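Local coordinates for esterase (Xanthomonas oryzae pv. oryzae, PDB 3H2G), which hydrolyses ester bonds as a rice cell wall-degrading, virulence-linked enzyme of a plant pathogen, and probably has an alpha/beta-hydrolase core, at residues A93-Q96 with A97-I100; G271-S274 with L275-F279; Y299-F302 with P303-A307; A344-A347 with I348-Q352. All coordinates share one frame; numbering follows the deposited sequence.

Contact 1 (A93-Q96 with A97-I100); sequences AQEQ and AKEI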
ATOM      1  N   ALA A  93       1.242  -0.632 -16.278  1.00  7.49           N
ATOM      2  CA  ALA A  93       2.655  -0.928 -16.532  1.00  8.38           C
ATOM      3  C   ALA A  93       3.670  -0.422 -15.506  1.00  9.30           C
ATOM      4  O   ALA A  93       4.833  -0.825 -15.535  1.00  8.62           O
ATOM      5  CB  ALA A  93       3.035  -0.409 -17.919  1.00  8.30           C
ATOM      6  N   GLN A  94       3.236   0.448 -14.602  1.00  8.15           N
ATOM      7  CA  GLN A  94       4.125   1.029 -13.601  1.00  8.43           C
ATOM      8  C   GLN A  94       4.918   0.040 -12.749  1.00  6.94           C
ATOM      9  O   GLN A  94       4.354  -0.877 -12.148  1.00  7.22           O
ATOM     10  CB  GLN A  94       3.327   1.949 -12.675  1.00  9.91           C
ATOM     11  CG  GLN A  94       4.197   2.806 -11.775  1.00 13.46           C
ATOM     12  CD  GLN A  94       5.133   3.692 -12.570  1.00 16.40           C
ATOM     13  OE1 GLN A  94       4.711   4.384 -13.493  1.00 17.00           O
ATOM     14  NE2 GLN A  94       6.411   3.673 -12.215  1.00 21.35           N
ATOM     15  N   GLU A  95       6.231   0.245 -12.704  1.00  6.59           N
ATOM     16  CA  GLU A  95       7.140  -0.581 -11.907  1.00  7.44           C
ATOM     17  C   GLU A  95       7.859   0.343 -10.918  1.00  6.77           C
ATOM     18  O   GLU A  95       8.500   1.314 -11.326  1.00  5.72           O
ATOM     19  CB  GLU A  95       8.181  -1.252 -12.803  1.00  8.01           C
ATOM     20  CG  GLU A  95       7.627  -2.256 -13.799  1.00 10.47           C
ATOM     21  CD  GLU A  95       8.656  -2.646 -14.844  1.00 12.31           C
ATOM     22  OE1 GLU A  95       9.818  -2.911 -14.471  1.00 10.59           O
ATOM     23  OE2 GLU A  95       8.302  -2.693 -16.039  1.00 12.22           O
ATOM     24  N   GLN A  96       7.760   0.049  -9.625  1.00  6.19           N
ATOM     25  CA  GLN A  96       8.411   0.887  -8.618  1.00  6.18           C
ATOM     26  C   GLN A  96       9.913   1.055  -8.840  1.00  6.59           C
ATOM     27  O   GLN A  96      10.455   2.147  -8.671  1.00  5.59           O
ATOM     28  CB  GLN A  96       8.208   0.312  -7.219  1.00  7.39           C
ATOM     29  CG  GLN A  96       6.777   0.258  -6.744  1.00  8.71           C
ATOM     30  CD  GLN A  96       6.675  -0.419  -5.397  1.00  8.69           C
ATOM     31  OE1 GLN A  96       6.915   0.196  -4.357  1.00  8.48           O
ATOM     32  NE2 GLN A  96       6.345  -1.704  -5.410  1.00  8.12           N
ATOM     33  N   ALA A  97      10.585  -0.035  -9.199  1.00  6.41           N
ATOM     34  CA  ALA A  97      12.029  -0.006  -9.413  1.00  6.91           C
ATOM     35  C   ALA A  97      12.436   0.999 -10.484  1.00  7.71           C
ATOM     36  O   ALA A  97      13.362   1.786 -10.288  1.00  7.04           O
ATOM     37  CB  ALA A  97      12.532  -1.398  -9.781  1.00  6.32           C
ATOM     38  N   LYS A  98      11.743   0.977 -11.614  1.00  8.17           N
ATOM     39  CA  LYS A  98      12.063   1.899 -12.694  1.00  8.90           C
ATOM     40  C   LYS A  98      11.691   3.337 -12.348  1.00  9.31           C
ATOM     41  O   LYS A  98      12.335   4.278 -12.814  1.00 10.38           O
ATOM     42  CB  LYS A  98      11.378   1.451 -13.987  1.00  9.21           C
ATOM     43  CG  LYS A  98      12.033   0.210 -14.586  1.00  9.07           C
ATOM     44  CD  LYS A  98      11.476  -0.143 -15.952  1.00 10.81           C
ATOM     45  CE  LYS A  98      12.301  -1.245 -16.608  1.00 10.85           C
ATOM     46  NZ  LYS A  98      12.306  -2.507 -15.820  1.00  8.09           N
ATOM     47  N   GLU A  99      10.660   3.508 -11.526  1.00  8.41           N
ATOM     48  CA  GLU A  99      10.234   4.841 -11.115  1.00  9.27           C
ATOM     49  C   GLU A  99      11.320   5.477 -10.242  1.00  9.11           C
ATOM     50  O   GLU A  99      11.649   6.652 -10.405  1.00  8.55           O
ATOM     51  CB  GLU A  99       8.914   4.761 -10.346  1.00 10.49           C
ATOM     52  CG  GLU A  99       8.334   6.104  -9.920  1.00 14.03           C
ATOM     53  CD  GLU A  99       8.153   7.070 -11.079  1.00 18.49           C
ATOM     54  OE1 GLU A  99       7.749   6.629 -12.177  1.00 19.24           O
ATOM     55  OE2 GLU A  99       8.403   8.278 -10.887  1.00 21.23           O
ATOM     56  N   ILE A 100      11.880   4.699  -9.318  1.00  7.96           N
ATOM     57  CA  ILE A 100      12.936   5.212  -8.450  1.00  7.80           C
ATOM     58  C   ILE A 100      14.142   5.567  -9.315  1.00  8.67           C
ATOM     59  O   ILE A 100      14.804   6.585  -9.102  1.00  8.60           O
ATOM     60  CB  ILE A 100      13.340   4.167  -7.386  1.00  8.75           C
ATOM     61  CG1 ILE A 100      12.170   3.948  -6.420  1.00  8.84           C
ATOM     62  CG2 ILE A 100      14.584   4.627  -6.632  1.00  8.63           C
ATOM     63  CD1 ILE A 100      12.434   2.915  -5.345  1.00 12.75           C
TER
HETATM   64  O   HOH W   1       8.797   4.937 -13.954  1.00 22.22           O
HETATM   65  O   HOH W   2      10.015  -3.243 -18.152  1.00 19.44           O
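The carboxamide of Gln94 and the carboxylate of Glu99 meet at an angle, their planes 63° apart, with Glu99 OE1 lying well off the amide plane. The amide nitrogen makes the closest approach: Gln94 NE2 lies 3.2 Å from Glu99 OE1 in a weak, bent bond and also comes 3.3 Å from Glu99 CB. A water bridges the same two groups, donating to Glu99 OE1 at 2.7 Å and accepting from Gln94 NE2. The second carboxylate, that of Glu95, is met on the syn side of OE1, where Lys98 NZ forms a salt bridge of 2.9 Å, tilted 24° from the carboxylate plane. Glu95 and Lys98 run side by side in the same direction; the lysine is extended until a final bend at chi4 (61°) brings its ammonium group over to OE1. The same ammonium group also forms a salt bridge with Glu48, its stronger partner, so two carboxylates share it. Glu95 is the N-cap residue of the helix, and its backbone O accepts from Glu99 N at 3.1 Å. The following i to i+4 bond runs from Ile100 N to Gln96 O, at 3.0 Å. At the start of helix 96-102, Ala97 touches Glu48 of strand 43-54 and Val66 of strand 60-71, while Asp124, just past strand 119-123, hydrogen-bonds to Gln96 N.

Contact 2 (G271-S274 with L275-F279); sequences GKQS and LTDMF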
ATOM      1  N   GLY A 271      -5.000   0.822 -16.112  1.00  6.04           N
ATOM      2  CA  GLY A 271      -4.981   1.054 -17.543  1.00  7.45           C
ATOM      3  C   GLY A 271      -3.795   1.855 -18.040  1.00  7.54           C
ATOM      4  O   GLY A 271      -2.698   1.778 -17.489  1.00  7.68           O
ATOM      5  N   LYS A 272      -4.029   2.641 -19.086  1.00  8.04           N
ATOM      6  CA  LYS A 272      -2.987   3.453 -19.705  1.00  8.76           C
ATOM      7  C   LYS A 272      -2.758   4.810 -19.045  1.00  8.15           C
ATOM      8  O   LYS A 272      -1.919   5.587 -19.500  1.00  7.29           O
ATOM      9  CB  LYS A 272      -3.320   3.661 -21.186  1.00  9.16           C
ATOM     10  CG  LYS A 272      -3.420   2.371 -21.987  1.00 12.75           C
ATOM     11  CD  LYS A 272      -2.077   1.660 -22.043  1.00 15.93           C
ATOM     12  CE  LYS A 272      -2.165   0.361 -22.824  1.00 19.12           C
ATOM     13  NZ  LYS A 272      -0.845  -0.324 -22.891  1.00 21.25           N
ATOM     14  N   GLN A 273      -3.495   5.097 -17.977  1.00  7.90           N
ATOM     15  CA  GLN A 273      -3.347   6.373 -17.284  1.00  8.85           C
ATOM     16  C   GLN A 273      -3.045   6.253 -15.797  1.00  9.25           C
ATOM     17  O   GLN A 273      -3.487   5.322 -15.130  1.00  9.32           O
ATOM     18  CB  GLN A 273      -4.617   7.210 -17.445  1.00 10.12           C
ATOM     19  CG  GLN A 273      -4.833   7.795 -18.828  1.00 13.26           C
ATOM     20  CD  GLN A 273      -6.173   8.496 -18.941  1.00 14.88           C
ATOM     21  OE1 GLN A 273      -7.203   7.859 -19.160  1.00 15.22           O
ATOM     22  NE2 GLN A 273      -6.169   9.813 -18.769  1.00 17.21           N
ATOM     23  N   SER A 274      -2.289   7.216 -15.280  1.00  9.38           N
ATOM     24  CA  SER A 274      -1.973   7.252 -13.858  1.00  9.40           C
ATOM     25  C   SER A 274      -3.128   8.013 -13.210  1.00 10.16           C
ATOM     26  O   SER A 274      -3.853   8.731 -13.897  1.00  8.94           O
ATOM     27  CB  SER A 274      -0.674   8.018 -13.621  1.00 10.69           C
ATOM     28  OG  SER A 274      -0.832   9.383 -13.976  1.00 10.34           O
ATOM     29  N   LEU A 275      -3.301   7.860 -11.901  1.00 10.08           N
ATOM     30  CA  LEU A 275      -4.368   8.567 -11.200  1.00 12.46           C
ATOM     31  C   LEU A 275      -4.137  10.072 -11.287  1.00 13.44           C
ATOM     32  O   LEU A 275      -5.087  10.854 -11.360  1.00 11.72           O
ATOM     33  CB  LEU A 275      -4.420   8.140  -9.733  1.00 13.93           C
ATOM     34  CG  LEU A 275      -4.973   6.741  -9.465  1.00 17.00           C
ATOM     35  CD1 LEU A 275      -4.829   6.409  -7.990  1.00 19.14           C
ATOM     36  CD2 LEU A 275      -6.434   6.680  -9.894  1.00 17.04           C
ATOM     37  N   THR A 276      -2.866  10.466 -11.276  1.00 13.18           N
ATOM     38  CA  THR A 276      -2.493  11.874 -11.368  1.00 15.81           C
ATOM     39  C   THR A 276      -3.021  12.458 -12.672  1.00 14.64           C
ATOM     40  O   THR A 276      -3.633  13.529 -12.686  1.00 14.34           O
ATOM     41  CB  THR A 276      -0.958  12.050 -11.347  1.00 17.43           C
ATOM     42  OG1 THR A 276      -0.448  11.683 -10.060  1.00 21.26           O
ATOM     43  CG2 THR A 276      -0.587  13.491 -11.643  1.00 22.02           C
ATOM     44  N   ASP A 277      -2.774  11.744 -13.765  1.00 11.84           N
ATOM     45  CA  ASP A 277      -3.220  12.168 -15.084  1.00 12.15           C
ATOM     46  C   ASP A 277      -4.743  12.256 -15.131  1.00 11.02           C
ATOM     47  O   ASP A 277      -5.303  13.237 -15.620  1.00 10.07           O
ATOM     48  CB  ASP A 277      -2.703  11.189 -16.145  1.00 15.19           C
ATOM     49  CG  ASP A 277      -3.259  11.471 -17.528  1.00 19.74           C
ATOM     50  OD1 ASP A 277      -3.626  12.632 -17.801  1.00 23.05           O
ATOM     51  OD2 ASP A 277      -3.315  10.532 -18.351  1.00 24.52           O
ATOM     52  N   MET A 278      -5.411  11.232 -14.611  1.00  8.96           N
ATOM     53  CA  MET A 278      -6.866  11.221 -14.606  1.00  9.12           C
ATOM     54  C   MET A 278      -7.452  12.394 -13.831  1.00  8.49           C
ATOM     55  O   MET A 278      -8.418  13.018 -14.271  1.00  7.56           O
ATOM     56  CB  MET A 278      -7.391   9.916 -14.007  1.00  9.12           C
ATOM     57  CG  MET A 278      -7.224   8.708 -14.904  1.00 12.87           C
ATOM     58  SD  MET A 278      -8.018   7.265 -14.178  1.00 18.06           S
ATOM     59  CE  MET A 278      -6.607   6.174 -13.955  1.00 12.22           C
ATOM     60  N   PHE A 279      -6.873  12.692 -12.673  1.00  8.35           N
ATOM     61  CA  PHE A 279      -7.381  13.787 -11.861  1.00  9.00           C
ATOM     62  C   PHE A 279      -7.112  15.168 -12.452  1.00  9.29           C
ATOM     63  O   PHE A 279      -7.966  16.052 -12.395  1.00  9.58           O
ATOM     64  CB  PHE A 279      -6.795  13.730 -10.450  1.00  9.08           C
ATOM     65  CG  PHE A 279      -7.378  14.755  -9.523  1.00  9.78           C
ATOM     66  CD1 PHE A 279      -8.723  14.704  -9.177  1.00 11.06           C
ATOM     67  CD2 PHE A 279      -6.597  15.796  -9.033  1.00 11.47           C
ATOM     68  CE1 PHE A 279      -9.287  15.678  -8.356  1.00 10.94           C
ATOM     69  CE2 PHE A 279      -7.153  16.778  -8.212  1.00 13.11           C
ATOM     70  CZ  PHE A 279      -8.500  16.716  -7.874  1.00 11.66           C
TER
HETATM   71  O   HOH W   3      -0.864   8.750 -17.482  1.00 15.43           O
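Extended backbone at Gln273 and Ser274 gives way to helical geometry from Leu275 onward, and the first full turn is closed by Met278 N, which donates to Ser274 O at 3.0 Å. Ser274 stands at the N-cap. Its OG takes the position between the backbone N and the carbonyl carbon (chi1 65°), which brings it over the helix start to accept from Asp277 N at 3.1 Å, in a fairly straight bond. This serine N-cap, whose hydroxyl oxygen receives an amide N-H of the first turn, opens helix 275-280 after the loop that follows helix 261-264. Asp277 reaches back toward the loop, its CG trans to the backbone N (chi1 173°). There OD2 accepts from Gln273 NE2 at 3.0 Å. The aspartate oxygen lies almost exactly in the amide plane of Gln273, whereas the donor stands well above the carboxylate plane, 64° out of it, and the two side chains cross at about a right angle. A water extends the connection by donating to Asp277 OD2 and accepting from Ser274 N, which gives the amide preceding the helix a partner. OD1 of the same carboxylate is bonded to Asn281 ND2, farther along the chain. On the inner side Met278 crosses Gln273 obliquely, with Met278 CG 3.9 Å from Gln273 CB. Its methyl folds back at chi3 to put CE 3.4 Å from Gln273 O, and the same side chain packs on Leu233 of helix 231-246 and on Ala90.

Contact 3 (Y299-F302 with P303-A307); sequences YSDF and PSNPA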
ATOM      1  N   TYR A 299     -26.263   4.271  -5.698  1.00  5.63           N
ATOM      2  CA  TYR A 299     -25.780   5.339  -4.835  1.00  6.64           C
ATOM      3  C   TYR A 299     -26.539   5.459  -3.511  1.00  7.79           C
ATOM      4  O   TYR A 299     -25.937   5.752  -2.477  1.00  6.86           O
ATOM      5  CB  TYR A 299     -25.807   6.678  -5.582  1.00  8.22           C
ATOM      6  CG  TYR A 299     -24.994   7.748  -4.886  1.00  7.94           C
ATOM      7  CD1 TYR A 299     -23.626   7.575  -4.663  1.00  9.81           C
ATOM      8  CD2 TYR A 299     -25.600   8.901  -4.396  1.00  9.94           C
ATOM      9  CE1 TYR A 299     -22.886   8.524  -3.960  1.00 12.54           C
ATOM     10  CE2 TYR A 299     -24.870   9.857  -3.693  1.00 12.44           C
ATOM     11  CZ  TYR A 299     -23.516   9.660  -3.476  1.00 12.10           C
ATOM     12  OH  TYR A 299     -22.801  10.592  -2.761  1.00 14.74           O
ATOM     13  N   SER A 300     -27.850   5.233  -3.527  1.00  6.47           N
ATOM     14  CA  SER A 300     -28.614   5.325  -2.287  1.00  7.08           C
ATOM     15  C   SER A 300     -28.581   4.004  -1.518  1.00  6.75           C
ATOM     16  O   SER A 300     -28.651   3.992  -0.287  1.00  6.35           O
ATOM     17  CB  SER A 300     -30.068   5.723  -2.571  1.00  9.63           C
ATOM     18  OG  SER A 300     -30.759   4.709  -3.280  1.00 11.60           O
ATOM     19  N   ASP A 301     -28.453   2.899  -2.248  1.00  5.88           N
ATOM     20  CA  ASP A 301     -28.426   1.565  -1.648  1.00  6.05           C
ATOM     21  C   ASP A 301     -27.169   1.261  -0.832  1.00  5.71           C
ATOM     22  O   ASP A 301     -27.247   0.688   0.256  1.00  4.94           O
ATOM     23  CB  ASP A 301     -28.571   0.500  -2.740  1.00  6.87           C
ATOM     24  CG  ASP A 301     -28.747  -0.898  -2.174  1.00  9.10           C
ATOM     25  OD1 ASP A 301     -29.805  -1.166  -1.567  1.00  7.00           O
ATOM     26  OD2 ASP A 301     -27.828  -1.730  -2.338  1.00  9.72           O
ATOM     27  N   PHE A 302     -26.009   1.641  -1.354  1.00  5.92           N
ATOM     28  CA  PHE A 302     -24.760   1.363  -0.657  1.00  6.36           C
ATOM     29  C   PHE A 302     -24.722   1.784   0.817  1.00  6.82           C
ATOM     30  O   PHE A 302     -24.459   0.960   1.693  1.00  7.41           O
ATOM     31  CB  PHE A 302     -23.581   2.007  -1.398  1.00  6.53           C
ATOM     32  CG  PHE A 302     -22.252   1.767  -0.738  1.00  4.44           C
ATOM     33  CD1 PHE A 302     -21.584   0.558  -0.908  1.00  5.50           C
ATOM     34  CD2 PHE A 302     -21.685   2.734   0.084  1.00  5.25           C
ATOM     35  CE1 PHE A 302     -20.368   0.315  -0.266  1.00  5.42           C
ATOM     36  CE2 PHE A 302     -20.471   2.503   0.734  1.00  5.07           C
ATOM     37  CZ  PHE A 302     -19.811   1.290   0.557  1.00  4.24           C
ATOM     38  N   PRO A 303     -24.987   3.069   1.114  1.00  7.53           N
ATOM     39  CA  PRO A 303     -24.953   3.537   2.506  1.00  6.85           C
ATOM     40  C   PRO A 303     -26.089   3.099   3.430  1.00  8.98           C
ATOM     41  O   PRO A 303     -25.964   3.189   4.653  1.00  9.08           O
ATOM     42  CB  PRO A 303     -24.906   5.054   2.351  1.00  8.36           C
ATOM     43  CG  PRO A 303     -25.767   5.276   1.144  1.00  7.54           C
ATOM     44  CD  PRO A 303     -25.282   4.187   0.197  1.00  7.24           C
ATOM     45  N   SER A 304     -27.185   2.622   2.852  1.00  7.72           N
ATOM     46  CA  SER A 304     -28.341   2.219   3.645  1.00  8.95           C
ATOM     47  C   SER A 304     -28.607   0.723   3.693  1.00  9.13           C
ATOM     48  O   SER A 304     -29.427   0.261   4.493  1.00  9.88           O
ATOM     49  CB  SER A 304     -29.591   2.926   3.115  1.00 10.40           C
ATOM     50  OG  SER A 304     -29.885   2.514   1.786  1.00 10.59           O
ATOM     51  N   ASN A 305     -27.912  -0.038   2.855  1.00  7.35           N
ATOM     52  CA  ASN A 305     -28.134  -1.478   2.793  1.00  6.16           C
ATOM     53  C   ASN A 305     -26.866  -2.304   2.982  1.00  6.32           C
ATOM     54  O   ASN A 305     -26.052  -2.426   2.066  1.00  5.39           O
ATOM     55  CB  ASN A 305     -28.766  -1.822   1.444  1.00  6.97           C
ATOM     56  CG  ASN A 305     -29.311  -3.229   1.398  1.00  7.29           C
ATOM     57  OD1 ASN A 305     -29.162  -3.998   2.350  1.00  5.33           O
ATOM     58  ND2 ASN A 305     -29.954  -3.576   0.288  1.00  6.37           N
ATOM     59  N   PRO A 306     -26.683  -2.888   4.179  1.00  6.65           N
ATOM     60  CA  PRO A 306     -25.487  -3.697   4.424  1.00  7.57           C
ATOM     61  C   PRO A 306     -25.368  -4.899   3.486  1.00  6.92           C
ATOM     62  O   PRO A 306     -24.294  -5.478   3.348  1.00  7.90           O
ATOM     63  CB  PRO A 306     -25.629  -4.097   5.899  1.00  8.98           C
ATOM     64  CG  PRO A 306     -27.101  -4.045   6.140  1.00 12.90           C
ATOM     65  CD  PRO A 306     -27.525  -2.811   5.385  1.00  9.08           C
ATOM     66  N   ALA A 307     -26.468  -5.262   2.832  1.00  7.82           N
ATOM     67  CA  ALA A 307     -26.465  -6.395   1.909  1.00  7.34           C
ATOM     68  C   ALA A 307     -25.925  -6.015   0.530  1.00  6.54           C
ATOM     69  O   ALA A 307     -25.724  -6.882  -0.323  1.00  6.26           O
ATOM     70  CB  ALA A 307     -27.875  -6.971   1.775  1.00  8.14           C
TER
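Asp301 and Asn305 join helix 296-304, weakly bonded and kinked at Pro303, to the chain that follows through both backbone and side chain, forming the tight part of this contact. Asp301 O receives two amides: Asn305 N at 2.8 Å, nearly in line with the carbonyl bond, and Ser304 N at 3.2 Å, from above the carbonyl plane. Beside them Asn305 ND2 donates to Asp301 OD1 at 3.0 Å, on the syn side and close to the carboxylate plane. Asp301 OD1 lies almost in the amide plane of Asn305, while the carboxylate plane is turned 86° from it. Both side chains leave CB trans to their own backbone N (chi1 -172° and -167°), a torsion that brings Asp301 OD1 within reach of Asn305 ND2. Phe302 is buried on the protein side, stacked on Trp219 and packed against Phe215 and Leu216 of helix 211-218. The solvent side carries Ser300, Pro303 and Ser304, still joined by a 2.8 Å bond from Ser304 OG to Ser300 O. Pro303 has no N-H to offer the preceding turn, and its ring carbons rest on the carbonyls there, with CG 3.5 Å from Ser300 O. Past the turn, Asn305 OD1 accepts from Ala307 N at 3.0 Å. The arrangement is that of a helix kinked at a proline and followed by an Asx turn at Asn305.

Contact 4 (A344-A347 with I348-Q352); sequences AQTA and IASFQ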
ATOM      1  N   ALA A 344      -7.345   4.136  12.058  1.00  6.98           N
ATOM      2  CA  ALA A 344      -6.376   3.646  13.035  1.00  6.52           C
ATOM      3  C   ALA A 344      -7.010   3.538  14.420  1.00  7.17           C
ATOM      4  O   ALA A 344      -6.766   2.578  15.153  1.00  7.15           O
ATOM      5  CB  ALA A 344      -5.169   4.578  13.082  1.00  7.95           C
ATOM      6  N   GLN A 345      -7.823   4.528  14.773  1.00  7.15           N
ATOM      7  CA  GLN A 345      -8.498   4.546  16.066  1.00  7.19           C
ATOM      8  C   GLN A 345      -9.453   3.365  16.184  1.00  7.12           C
ATOM      9  O   GLN A 345      -9.505   2.695  17.219  1.00  6.05           O
ATOM     10  CB  GLN A 345      -9.259   5.866  16.239  1.00  9.52           C
ATOM     11  CG  GLN A 345      -8.337   7.069  16.420  1.00 13.15           C
ATOM     12  CD  GLN A 345      -9.018   8.398  16.146  1.00 16.78           C
ATOM     13  OE1 GLN A 345      -8.494   9.457  16.498  1.00 23.17           O
ATOM     14  NE2 GLN A 345     -10.178   8.354  15.504  1.00 16.63           N
ATOM     15  N   THR A 346     -10.202   3.112  15.115  1.00  5.70           N
ATOM     16  CA  THR A 346     -11.147   2.003  15.079  1.00  6.68           C
ATOM     17  C   THR A 346     -10.388   0.680  15.179  1.00  5.51           C
ATOM     18  O   THR A 346     -10.778  -0.220  15.920  1.00  6.14           O
ATOM     19  CB  THR A 346     -11.961   2.007  13.761  1.00  6.37           C
ATOM     20  OG1 THR A 346     -12.765   3.192  13.700  1.00  9.78           O
ATOM     21  CG2 THR A 346     -12.862   0.779  13.681  1.00  6.86           C
ATOM     22  N   ALA A 347      -9.301   0.567  14.427  1.00  5.58           N
ATOM     23  CA  ALA A 347      -8.500  -0.652  14.441  1.00  6.67           C
ATOM     24  C   ALA A 347      -7.988  -0.963  15.846  1.00  7.15           C
ATOM     25  O   ALA A 347      -8.162  -2.073  16.349  1.00  7.96           O
ATOM     26  CB  ALA A 347      -7.330  -0.518  13.474  1.00  5.56           C
ATOM     27  N   ILE A 348      -7.363   0.023  16.479  1.00  7.94           N
ATOM     28  CA  ILE A 348      -6.816  -0.163  17.819  1.00  8.05           C
ATOM     29  C   ILE A 348      -7.885  -0.546  18.836  1.00  8.53           C
ATOM     30  O   ILE A 348      -7.660  -1.409  19.683  1.00  8.06           O
ATOM     31  CB  ILE A 348      -6.054   1.103  18.280  1.00  7.50           C
ATOM     32  CG1 ILE A 348      -4.757   1.224  17.472  1.00  8.37           C
ATOM     33  CG2 ILE A 348      -5.725   1.021  19.773  1.00  7.98           C
ATOM     34  CD1 ILE A 348      -3.969   2.492  17.731  1.00  7.22           C
ATOM     35  N   ALA A 349      -9.054   0.076  18.750  1.00  8.35           N
ATOM     36  CA  ALA A 349     -10.125  -0.258  19.677  1.00  9.58           C
ATOM     37  C   ALA A 349     -10.498  -1.729  19.485  1.00  9.61           C
ATOM     38  O   ALA A 349     -10.692  -2.463  20.456  1.00  7.44           O
ATOM     39  CB  ALA A 349     -11.337   0.635  19.428  1.00  8.78           C
ATOM     40  N   SER A 350     -10.583  -2.159  18.228  1.00  9.62           N
ATOM     41  CA  SER A 350     -10.932  -3.543  17.914  1.00 11.42           C
ATOM     42  C   SER A 350      -9.860  -4.524  18.377  1.00 11.32           C
ATOM     43  O   SER A 350     -10.175  -5.619  18.850  1.00 11.18           O
ATOM     44  CB  SER A 350     -11.152  -3.709  16.407  1.00 12.89           C
ATOM     45  OG  SER A 350     -12.206  -2.874  15.953  1.00 21.17           O
ATOM     46  N   PHE A 351      -8.596  -4.136  18.234  1.00  9.55           N
ATOM     47  CA  PHE A 351      -7.492  -4.996  18.646  1.00  9.24           C
ATOM     48  C   PHE A 351      -7.477  -5.172  20.162  1.00 10.88           C
ATOM     49  O   PHE A 351      -7.304  -6.282  20.667  1.00 10.37           O
ATOM     50  CB  PHE A 351      -6.149  -4.411  18.196  1.00  9.26           C
ATOM     51  CG  PHE A 351      -6.014  -4.256  16.702  1.00  8.86           C
ATOM     52  CD1 PHE A 351      -6.709  -5.092  15.832  1.00  8.93           C
ATOM     53  CD2 PHE A 351      -5.163  -3.293  16.171  1.00  9.01           C
ATOM     54  CE1 PHE A 351      -6.555  -4.971  14.448  1.00  7.79           C
ATOM     55  CE2 PHE A 351      -4.999  -3.163  14.790  1.00  8.54           C
ATOM     56  CZ  PHE A 351      -5.698  -4.006  13.928  1.00  9.36           C
ATOM     57  N   GLN A 352      -7.654  -4.071  20.883  1.00 11.00           N
ATOM     58  CA  GLN A 352      -7.653  -4.116  22.340  1.00 13.60           C
ATOM     59  C   GLN A 352      -8.800  -4.976  22.859  1.00 14.49           C
ATOM     60  O   GLN A 352      -8.642  -5.717  23.830  1.00 14.78           O
ATOM     61  CB  GLN A 352      -7.744  -2.693  22.908  1.00 14.44           C
ATOM     62  CG  GLN A 352      -6.621  -1.785  22.407  1.00 15.90           C
ATOM     63  CD  GLN A 352      -6.694  -0.373  22.961  1.00 18.57           C
ATOM     64  OE1 GLN A 352      -7.768   0.220  23.042  1.00 19.77           O
ATOM     65  NE2 GLN A 352      -5.545   0.178  23.328  1.00 18.34           N
TER
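Backbone hydrogen bonding comes first: Ile348, Ala349, Ser350 and Phe351 donate from N to the O of Ala344, Gln345, Thr346 and Ala347 respectively, the regular i to i+4 pattern of an alpha helix. The shortest of the four is Phe351 N to Ala347 O, at 2.8 Å. The same oxygen stands 3.1 Å above one face of the Phe351 ring, offset toward the rim. With CG trans to the carbonyl carbon (chi1 -61°), the ring folds back along the helix over the preceding turn. The segment belongs to helix 342-353, the crossover helix of a right-handed beta-alpha-beta unit between parallel strands 328-332 and 359-363. Apolar contact within the helix pairs Ala347 CB with Phe351 CE2 at 3.8 Å, and the ring also packs edge-to-face with Trp322. Toward the sheet, Ala344, Ala347 and Ile348 touch Leu330, Ala344 and Ile348 touch Leu361, and Ile348 and Phe351 touch Val359. Among the polar side chains, Ser350 OG lies 3.0 Å from Thr346 O, and Thr346 OG1 is hydrogen-bonded to Lys342 O one turn earlier.

How the contacts relate
Contacts 1 and 2 are neighbours, with centres about 15 Å apart and nearest atoms about 5 Å apart; they do not touch, but the loop leading to contact 1 reaches contact 2 through Ala90 and Arg92, which pair with the backbone of Gly271. Contact 3 lies on the periphery, its centre about 27 Å from that of the chain. Contact 4, beside the far end of the sheet, is about 25 Å from contact 3 and about 34 Å from contact 1, centre to centre, and lies across the chain's centre from contacts 1 and 2. None of the four includes Ser176, Asp336 or His377, whose geometry is consistent with a catalytic triad.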